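Local coordinates for protein PTS-dependent dihydroxyacetone kinase, ADP-binding subunit DhaL (Lactococcus lactis subsp. lactis, PDB 3CR3) that binds ADP and magnesium, takes up a phosphoryl group from DhaM to form bound ATP, and passes it on to dihydroxyacetone held by DhaK, at residues A[70-75]-A[83-88]; A[125-130]-A[146-151]; A[8-13]-A[184-189]. One frame throughout, in Å; residues are numbered along the deposited sequence.

Contact 1: residues A[70-75]-A[83-88]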
loop_
_atom_site.group_PDB
_atom_site.type_symbol
_atom_site.label_atom_id
_atom_site.label_comp_id
_atom_site.label_asym_id
_atom_site.label_seq_id
_atom_site.Cartn_x
_atom_site.Cartn_y
_atom_site.Cartn_z
ATOM N N THR A 70 -25.023 13.804 10.553
ATOM C CA THR A 70 -25.548 13.298 9.283
ATOM C C THR A 70 -24.474 13.316 8.179
ATOM O O THR A 70 -24.268 12.319 7.491
ATOM C CB THR A 70 -26.804 14.078 8.822
ATOM O OG1 THR A 70 -27.714 14.229 9.919
ATOM C CG2 THR A 70 -27.501 13.353 7.698
ATOM N N LEU A 71 -23.788 14.450 8.027
ATOM C CA LEU A 71 -22.716 14.579 7.035
ATOM C C LEU A 71 -21.554 13.626 7.341
ATOM O O LEU A 71 -20.990 13.018 6.429
ATOM C CB LEU A 71 -22.235 16.041 6.903
ATOM C CG LEU A 71 -23.241 17.104 6.421
ATOM C CD1 LEU A 71 -22.589 18.494 6.316
ATOM C CD2 LEU A 71 -23.919 16.744 5.104
HETATM N N MSE A 72 -21.227 13.469 8.626
HETATM C CA MSE A 72 -20.155 12.562 9.049
HETATM C C MSE A 72 -20.447 11.100 8.719
HETATM O O MSE A 72 -19.542 10.349 8.379
HETATM C CB MSE A 72 -19.848 12.714 10.540
HETATM C CG MSE A 72 -19.013 13.942 10.879
HETATM SE SE MSE A 72 -18.078 13.728 12.563
HETATM C CE MSE A 72 -17.737 15.591 13.022
ATOM N N SER A 73 -21.710 10.702 8.823
ATOM C CA SER A 73 -22.117 9.342 8.477
ATOM C C SER A 73 -22.287 9.111 6.973
ATOM O O SER A 73 -21.824 8.092 6.446
ATOM C CB SER A 73 -23.414 8.974 9.204
ATOM O OG SER A 73 -23.205 8.933 10.608
ATOM N N LYS A 74 -22.943 10.050 6.291
ATOM C CA LYS A 74 -23.453 9.820 4.928
ATOM C C LYS A 74 -22.545 10.285 3.758
ATOM O O LYS A 74 -22.800 9.939 2.600
ATOM C CB LYS A 74 -24.867 10.410 4.794
ATOM C CG LYS A 74 -25.883 9.859 5.816
ATOM C CD LYS A 74 -26.346 8.443 5.459
ATOM C CE LYS A 74 -27.327 7.874 6.484
ATOM N NZ LYS A 74 -26.636 7.384 7.729
ATOM N N VAL A 75 -21.507 11.068 4.064
ATOM C CA VAL A 75 -20.502 11.492 3.075
ATOM C C VAL A 75 -19.230 10.626 3.223
ATOM O O VAL A 75 -18.621 10.586 4.296
ATOM C CB VAL A 75 -20.158 12.999 3.249
ATOM C CG1 VAL A 75 -19.320 13.521 2.093
ATOM C CG2 VAL A 75 -21.422 13.827 3.378
ATOM N N TYR A 83 -16.829 19.255 6.586
ATOM C CA TYR A 83 -18.097 19.930 6.874
ATOM C C TYR A 83 -18.671 19.501 8.226
ATOM O O TYR A 83 -19.228 20.332 8.957
ATOM C CB TYR A 83 -19.133 19.672 5.773
ATOM C CG TYR A 83 -18.956 20.525 4.533
ATOM C CD1 TYR A 83 -19.182 21.898 4.581
ATOM C CD2 TYR A 83 -18.574 19.956 3.314
ATOM C CE1 TYR A 83 -19.037 22.691 3.453
ATOM C CE2 TYR A 83 -18.404 20.742 2.173
ATOM C CZ TYR A 83 -18.639 22.110 2.253
ATOM O OH TYR A 83 -18.476 22.914 1.160
ATOM N N GLY A 84 -18.544 18.209 8.533
ATOM C CA GLY A 84 -19.010 17.628 9.806
ATOM C C GLY A 84 -18.356 18.295 11.007
ATOM O O GLY A 84 -19.037 18.657 11.971
ATOM N N SER A 85 -17.037 18.470 10.947
ATOM C CA SER A 85 -16.319 19.145 12.021
ATOM C C SER A 85 -16.620 20.652 12.031
ATOM O O SER A 85 -16.695 21.260 13.098
ATOM C CB SER A 85 -14.816 18.888 11.932
ATOM O OG SER A 85 -14.542 17.496 12.054
ATOM N N ALA A 86 -16.803 21.242 10.852
ATOM C CA ALA A 86 -17.223 22.643 10.777
ATOM C C ALA A 86 -18.544 22.795 11.531
ATOM O O ALA A 86 -18.648 23.593 12.447
ATOM C CB ALA A 86 -17.359 23.115 9.316
ATOM N N PHE A 87 -19.540 21.986 11.181
ATOM C CA PHE A 87 -20.835 22.098 11.828
ATOM C C PHE A 87 -20.810 21.765 13.321
ATOM O O PHE A 87 -21.522 22.378 14.102
ATOM C CB PHE A 87 -21.915 21.336 11.046
ATOM C CG PHE A 87 -22.461 22.130 9.884
ATOM C CD1 PHE A 87 -23.444 23.088 10.090
ATOM C CD2 PHE A 87 -21.948 21.959 8.595
ATOM C CE1 PHE A 87 -23.932 23.858 9.040
ATOM C CE2 PHE A 87 -22.426 22.722 7.536
ATOM C CZ PHE A 87 -23.417 23.673 7.755
ATOM N N LEU A 88 -19.955 20.831 13.716
ATOM C CA LEU A 88 -19.844 20.452 15.116
ATOM C C LEU A 88 -19.357 21.621 15.974
ATOM O O LEU A 88 -19.886 21.868 17.062
ATOM C CB LEU A 88 -18.911 19.247 15.262
ATOM C CG LEU A 88 -19.003 18.439 16.552
ATOM C CD1 LEU A 88 -20.437 17.933 16.836
ATOM C CD2 LEU A 88 -18.037 17.280 16.466
#
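Leu71 and Met72 meet Tyr83, Gly84 and Phe87 in a helical hairpin of the all-helical DhaL fold, where helix 60-74 and helix 79-94 follow each other in the chain. The two short axes run antiparallel at 163° and approach to 8.6 Å. The backbones come nearest at Met72 and Gly84, whose CA atoms lie 5.2 Å apart. Glycine permits this. A CB on Gly84 would run into CG of Met72. Leu71 points at the other helix, and its CD1 reaches CB of Tyr83 at 3.7 Å and the ring of Phe87 obliquely. The ring of Tyr83 leads off the other way. Its OH is hydrogen-bonded to Ser179 and Ser180, and its side chain touches that of Met124, an ADP-binding residue. The hairpin thus reaches the edge of the nucleotide site. Ser85 OG is hydrogen-bonded to the backbone O of Pro81 and to NE of Arg114, and a chain of another protein packs on Met72 and Ser85. Met72 is a selenomethionine. Its chain is extended beyond CG (chi2 -157°, chi3 -159°), which carries the end methyl across the glycine. There CE of Met72 lies 3.4 Å from C of Gly84 and 3.8 Å from CD2 of Leu88.

Contact 2: residues A[125-130]-A[146-151]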
loop_
_atom_site.group_PDB
_atom_site.type_symbol
_atom_site.label_atom_id
_atom_site.label_comp_id
_atom_site.label_asym_id
_atom_site.label_seq_id
_atom_site.Cartn_x
_atom_site.Cartn_y
_atom_site.Cartn_z
ATOM N N VAL A 125 -11.067 25.865 2.772
ATOM C CA VAL A 125 -10.438 26.781 3.739
ATOM C C VAL A 125 -10.265 28.196 3.151
ATOM O O VAL A 125 -10.453 29.201 3.840
ATOM C CB VAL A 125 -9.065 26.212 4.227
ATOM C CG1 VAL A 125 -8.228 27.271 4.933
ATOM C CG2 VAL A 125 -9.276 25.011 5.156
ATOM N N ASP A 126 -9.955 28.260 1.861
ATOM C CA ASP A 126 -9.706 29.545 1.194
ATOM C C ASP A 126 -10.948 30.426 1.181
ATOM O O ASP A 126 -10.866 31.623 1.417
ATOM C CB ASP A 126 -9.214 29.316 -0.231
ATOM C CG ASP A 126 -8.004 28.428 -0.286
ATOM O OD1 ASP A 126 -7.281 28.328 0.730
ATOM O OD2 ASP A 126 -7.778 27.816 -1.346
ATOM N N ILE A 127 -12.110 29.823 0.930
ATOM C CA ILE A 127 -13.320 30.606 0.860
ATOM C C ILE A 127 -13.906 30.857 2.256
ATOM O O ILE A 127 -14.471 31.933 2.499
ATOM C CB ILE A 127 -14.349 30.034 -0.179
ATOM C CG1 ILE A 127 -15.464 31.051 -0.474
ATOM C CG2 ILE A 127 -14.905 28.706 0.280
ATOM C CD1 ILE A 127 -16.161 30.853 -1.830
ATOM N N TRP A 128 -13.752 29.892 3.171
ATOM C CA TRP A 128 -14.192 30.087 4.554
ATOM C C TRP A 128 -13.465 31.297 5.134
ATOM O O TRP A 128 -14.089 32.164 5.751
ATOM C CB TRP A 128 -13.968 28.823 5.413
ATOM C CG TRP A 128 -15.069 27.795 5.278
ATOM C CD1 TRP A 128 -15.271 26.925 4.231
ATOM C CD2 TRP A 128 -16.109 27.520 6.227
ATOM N NE1 TRP A 128 -16.399 26.147 4.464
ATOM C CE2 TRP A 128 -16.928 26.497 5.679
ATOM C CE3 TRP A 128 -16.447 28.055 7.472
ATOM C CZ2 TRP A 128 -18.043 25.986 6.356
ATOM C CZ3 TRP A 128 -17.568 27.567 8.124
ATOM C CH2 TRP A 128 -18.347 26.539 7.565
ATOM N N SER A 129 -12.158 31.371 4.885
ATOM C CA SER A 129 -11.324 32.485 5.358
ATOM C C SER A 129 -11.684 33.801 4.693
ATOM O O SER A 129 -11.844 34.820 5.376
ATOM C CB SER A 129 -9.845 32.193 5.122
ATOM O OG SER A 129 -9.044 33.267 5.598
ATOM N N ALA A 130 -11.798 33.787 3.364
ATOM C CA ALA A 130 -12.161 34.999 2.607
ATOM C C ALA A 130 -13.537 35.527 3.016
ATOM O O ALA A 130 -13.746 36.740 3.137
ATOM C CB ALA A 130 -12.097 34.732 1.080
ATOM N N GLU A 146 -17.975 34.389 -5.548
ATOM C CA GLU A 146 -17.655 33.905 -6.888
ATOM C C GLU A 146 -16.208 34.232 -7.290
ATOM O O GLU A 146 -15.549 33.428 -7.942
ATOM C CB GLU A 146 -18.669 34.437 -7.907
ATOM C CG GLU A 146 -18.423 34.007 -9.360
ATOM C CD GLU A 146 -18.405 32.487 -9.545
ATOM O OE1 GLU A 146 -18.919 31.749 -8.659
ATOM O OE2 GLU A 146 -17.882 32.034 -10.583
ATOM N N LYS A 147 -15.723 35.400 -6.876
ATOM C CA LYS A 147 -14.324 35.782 -7.085
ATOM C C LYS A 147 -13.357 34.736 -6.505
ATOM O O LYS A 147 -12.412 34.332 -7.176
ATOM C CB LYS A 147 -14.065 37.183 -6.492
ATOM C CG LYS A 147 -12.643 37.697 -6.623
ATOM C CD LYS A 147 -12.466 39.126 -6.046
ATOM C CE LYS A 147 -12.190 39.128 -4.525
ATOM N NZ LYS A 147 -12.578 40.432 -3.857
ATOM N N VAL A 148 -13.588 34.314 -5.262
ATOM C CA VAL A 148 -12.741 33.301 -4.611
ATOM C C VAL A 148 -12.798 31.942 -5.317
ATOM O O VAL A 148 -11.774 31.265 -5.459
ATOM C CB VAL A 148 -13.081 33.147 -3.104
ATOM C CG1 VAL A 148 -12.163 32.090 -2.429
ATOM C CG2 VAL A 148 -12.946 34.488 -2.400
ATOM N N VAL A 149 -13.995 31.547 -5.750
ATOM C CA VAL A 149 -14.175 30.307 -6.499
ATOM C C VAL A 149 -13.340 30.310 -7.790
ATOM O O VAL A 149 -12.620 29.355 -8.084
ATOM C CB VAL A 149 -15.674 30.081 -6.858
ATOM C CG1 VAL A 149 -15.843 28.887 -7.821
ATOM C CG2 VAL A 149 -16.504 29.902 -5.594
ATOM N N LYS A 150 -13.432 31.392 -8.553
ATOM C CA LYS A 150 -12.665 31.501 -9.786
ATOM C C LYS A 150 -11.169 31.528 -9.496
ATOM O O LYS A 150 -10.386 30.926 -10.227
ATOM C CB LYS A 150 -13.066 32.749 -10.576
ATOM C CG LYS A 150 -14.342 32.600 -11.361
ATOM C CD LYS A 150 -14.525 33.770 -12.297
ATOM C CE LYS A 150 -15.776 33.599 -13.151
ATOM N NZ LYS A 150 -15.564 32.631 -14.283
ATOM N N ALA A 151 -10.792 32.222 -8.424
ATOM C CA ALA A 151 -9.391 32.340 -8.018
ATOM C C ALA A 151 -8.800 31.000 -7.615
ATOM O O ALA A 151 -7.575 30.808 -7.702
ATOM C CB ALA A 151 -9.231 33.368 -6.882
#
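Val148 of helix 142-151 packs against Ile127 and Ala130 of helix 125-136, two helices that follow each other in the chain and form an antiparallel helical hairpin. Their short axes run at 152° to each other and come no nearer than 9.8 Å. CA of Ile127 and CA of Val148 are the nearest pair, at 6.1 Å.

The tight centre is the fork of Val148, set between Ile127 and Ala130. Its two methyls go to different residues. CG2 of Val148 touches CB of Ala130 at 3.6 Å. CG1 of Val148 lies against the root of Ile127, 3.8 Å from CB of Ile127. With CG1 of Ile127 anti to the backbone N (chi1 -167°) and the chain carried on nearly straight (chi2 156°), CD1 is brought across to the other helix. CD1 of Ile127 passes CB of Val148 and ends 3.9 Å from CG2 of Val149. Val149 itself points away from the hairpin partner, so only this one methyl joins in. Both Ile127 and Val149 are buried and also touch helix 175-191, at Ala181. Ala130 and Val148 are only partly exposed.

The surroundings are looser. Lys147, Lys150 and Ala151 are turned to solvent. Asp126 points across, but it offers little to Val148: the nearest approach is O of Asp126, 4.1 Å from CG1 of Val148. The buried carboxylate is used within its own part of the chain. OD1 accepts a hydrogen bond from Gly120 N and OD2 a weak one from Thr123 N.

The two segments therefore meet through aliphatic carbon. With no polar pairing between them, the fit probably rests on the shapes of the valine fork, the small alanine and the long isoleucine branch.

Contact 3: residues A[8-13]-A[184-189]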
loop_
_atom_site.group_PDB
_atom_site.type_symbol
_atom_site.label_atom_id
_atom_site.label_comp_id
_atom_site.label_asym_id
_atom_site.label_seq_id
_atom_site.Cartn_x
_atom_site.Cartn_y
_atom_site.Cartn_z
ATOM N N ILE A 8 -33.048 26.526 9.378
ATOM C CA ILE A 8 -33.670 25.475 8.578
ATOM C C ILE A 8 -33.938 25.948 7.141
ATOM O O ILE A 8 -33.752 25.187 6.182
ATOM C CB ILE A 8 -34.926 24.894 9.258
ATOM C CG1 ILE A 8 -34.501 23.976 10.417
ATOM C CG2 ILE A 8 -35.775 24.116 8.252
ATOM C CD1 ILE A 8 -35.610 23.633 11.402
ATOM N N GLU A 9 -34.362 27.201 7.001
ATOM C CA GLU A 9 -34.510 27.817 5.690
ATOM C C GLU A 9 -33.178 27.793 4.929
ATOM O O GLU A 9 -33.142 27.427 3.758
ATOM C CB GLU A 9 -35.012 29.260 5.817
ATOM C CG GLU A 9 -35.271 29.960 4.466
ATOM C CD GLU A 9 -35.577 31.449 4.598
ATOM O OE1 GLU A 9 -35.502 31.993 5.729
ATOM O OE2 GLU A 9 -35.896 32.080 3.560
ATOM N N TRP A 10 -32.096 28.176 5.615
ATOM C CA TRP A 10 -30.772 28.333 4.992
ATOM C C TRP A 10 -30.281 26.996 4.454
ATOM O O TRP A 10 -29.905 26.882 3.282
ATOM C CB TRP A 10 -29.769 29.007 5.976
ATOM C CG TRP A 10 -28.296 28.796 5.659
ATOM C CD1 TRP A 10 -27.706 28.808 4.418
ATOM C CD2 TRP A 10 -27.233 28.551 6.602
ATOM N NE1 TRP A 10 -26.353 28.573 4.533
ATOM C CE2 TRP A 10 -26.035 28.409 5.857
ATOM C CE3 TRP A 10 -27.181 28.425 7.999
ATOM C CZ2 TRP A 10 -24.801 28.157 6.461
ATOM C CZ3 TRP A 10 -25.948 28.166 8.603
ATOM C CH2 TRP A 10 -24.774 28.039 7.834
ATOM N N LEU A 11 -30.342 25.980 5.300
ATOM C CA LEU A 11 -29.886 24.648 4.937
ATOM C C LEU A 11 -30.723 24.030 3.807
ATOM O O LEU A 11 -30.197 23.276 2.992
ATOM C CB LEU A 11 -29.834 23.731 6.172
ATOM C CG LEU A 11 -28.722 24.096 7.160
ATOM C CD1 LEU A 11 -28.987 23.531 8.556
ATOM C CD2 LEU A 11 -27.359 23.651 6.640
ATOM N N GLY A 12 -32.008 24.369 3.759
ATOM C CA GLY A 12 -32.890 23.922 2.682
ATOM C C GLY A 12 -32.467 24.512 1.349
ATOM O O GLY A 12 -32.377 23.794 0.358
ATOM N N LYS A 13 -32.207 25.824 1.337
ATOM C CA LYS A 13 -31.704 26.513 0.146
ATOM C C LYS A 13 -30.340 25.998 -0.283
ATOM O O LYS A 13 -30.079 25.887 -1.471
ATOM C CB LYS A 13 -31.635 28.023 0.363
ATOM C CG LYS A 13 -32.995 28.713 0.351
ATOM C CD LYS A 13 -32.821 30.217 0.482
ATOM C CE LYS A 13 -34.163 30.927 0.363
ATOM N NZ LYS A 13 -34.782 30.714 -0.978
ATOM N N PHE A 184 -22.426 29.719 1.584
ATOM C CA PHE A 184 -22.377 31.101 2.055
ATOM C C PHE A 184 -23.302 32.028 1.296
ATOM O O PHE A 184 -23.827 32.984 1.870
ATOM C CB PHE A 184 -20.946 31.643 1.987
ATOM C CG PHE A 184 -19.957 30.856 2.802
ATOM C CD1 PHE A 184 -20.351 30.219 3.984
ATOM C CD2 PHE A 184 -18.621 30.769 2.399
ATOM C CE1 PHE A 184 -19.440 29.496 4.746
ATOM C CE2 PHE A 184 -17.699 30.040 3.156
ATOM C CZ PHE A 184 -18.121 29.412 4.346
ATOM N N GLU A 185 -23.445 31.769 0.000
ATOM C CA GLU A 185 -24.379 32.492 -0.843
ATOM C C GLU A 185 -25.829 32.347 -0.340
ATOM O O GLU A 185 -26.551 33.328 -0.243
ATOM C CB GLU A 185 -24.195 32.043 -2.303
ATOM C CG GLU A 185 -25.437 31.881 -3.119
ATOM C CD GLU A 185 -25.129 31.489 -4.564
ATOM O OE1 GLU A 185 -24.035 30.902 -4.829
ATOM O OE2 GLU A 185 -25.993 31.777 -5.422
ATOM N N THR A 186 -26.234 31.126 -0.005
ATOM C CA THR A 186 -27.558 30.887 0.595
ATOM C C THR A 186 -27.670 31.468 2.018
ATOM O O THR A 186 -28.717 31.946 2.422
ATOM C CB THR A 186 -27.891 29.396 0.617
ATOM O OG1 THR A 186 -26.785 28.664 1.175
ATOM C CG2 THR A 186 -28.152 28.905 -0.808
ATOM N N LEU A 187 -26.580 31.423 2.771
ATOM C CA LEU A 187 -26.520 32.082 4.067
ATOM C C LEU A 187 -26.814 33.591 3.953
ATOM O O LEU A 187 -27.653 34.133 4.685
ATOM C CB LEU A 187 -25.160 31.842 4.735
ATOM C CG LEU A 187 -25.020 32.438 6.150
ATOM C CD1 LEU A 187 -26.176 32.005 7.078
ATOM C CD2 LEU A 187 -23.703 32.049 6.739
ATOM N N LEU A 188 -26.115 34.251 3.033
ATOM C CA LEU A 188 -26.278 35.688 2.805
ATOM C C LEU A 188 -27.721 36.061 2.442
ATOM O O LEU A 188 -28.249 37.074 2.911
ATOM C CB LEU A 188 -25.304 36.164 1.717
ATOM C CG LEU A 188 -23.824 36.247 2.095
ATOM C CD1 LEU A 188 -23.039 36.882 0.964
ATOM C CD2 LEU A 188 -23.609 37.029 3.391
ATOM N N GLU A 189 -28.350 35.225 1.619
ATOM C CA GLU A 189 -29.764 35.393 1.244
ATOM C C GLU A 189 -30.728 35.456 2.435
ATOM O O GLU A 189 -31.703 36.211 2.408
ATOM C CB GLU A 189 -30.217 34.262 0.317
ATOM C CG GLU A 189 -29.566 34.251 -1.065
ATOM C CD GLU A 189 -29.954 33.033 -1.904
ATOM O OE1 GLU A 189 -30.711 32.164 -1.414
ATOM O OE2 GLU A 189 -29.500 32.953 -3.071
HETATM O O HOH W 1 -33.679 32.855 -2.137
#
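Trp10 of helix 4-20 lies against Thr186 and Leu187 of helix 175-191. The short axes cross at 141°, 8.7 Å apart. From CB, which starts off alongside the other helix, the indole is swung over to it by chi1 of 160°, with CG anti to the backbone N. CD1 of Trp10 lies 3.3 Å from N of Leu187. Thr186 OG1, hydrogen-bonded to the backbone O of Tyr182, sits at the ring edge. NE1 of Trp10 donates a hydrogen bond to the backbone O of Leu183, one turn before Leu187 on helix 175-191. CE2 meets CB of Leu187. CD2 and CE3 lie under Leu187 CD1, and CZ2 comes near Leu187 CD2. Leu187 CD1 makes a CH-pi contact over the six-membered ring, 3.7 Å from its centroid and 14° off the normal. With an alanine here, Leu187 would probably lose the flat surface under its methyl, and the O of Leu183 its indole donor.

Beside it, Thr186 CG2 packs 3.8 Å from CB of Lys13. On the solvent side a water joins Lys13 NZ, at 2.7 Å, to Glu189 OE1, at 3.1 Å. Lys13 NZ and Glu189 OE1 are too far apart for a salt bridge.

The N-terminal helix is thus laid on the C-terminal one. Trp10 also touches Phe64 of helix 60-74, the helix where Leu11 packs on Ile63 and Val67.

Overall arrangement
The three contacts join pairs of roughly antiparallel helices in a chain without strands, contact 3 being the most skewed. Contacts 1 and 2 each pair helices consecutive in sequence. They come in series, and both are nested inside the long loop closed by contact 3, which brings the first and last helices together. Contacts 1 and 2 lie on opposite sides of the chain's centre, about 21 Å apart between centres. Contact 3 is about 17 Å from each, centre to centre. It touches contact 1 where Leu11 meets Phe87, and contact 2 where Phe184 meets Trp128. Trp128 also reaches Ala86 of contact 1. This is consistent with one continuous core running from the chain-end helices to helices beside the ADP site.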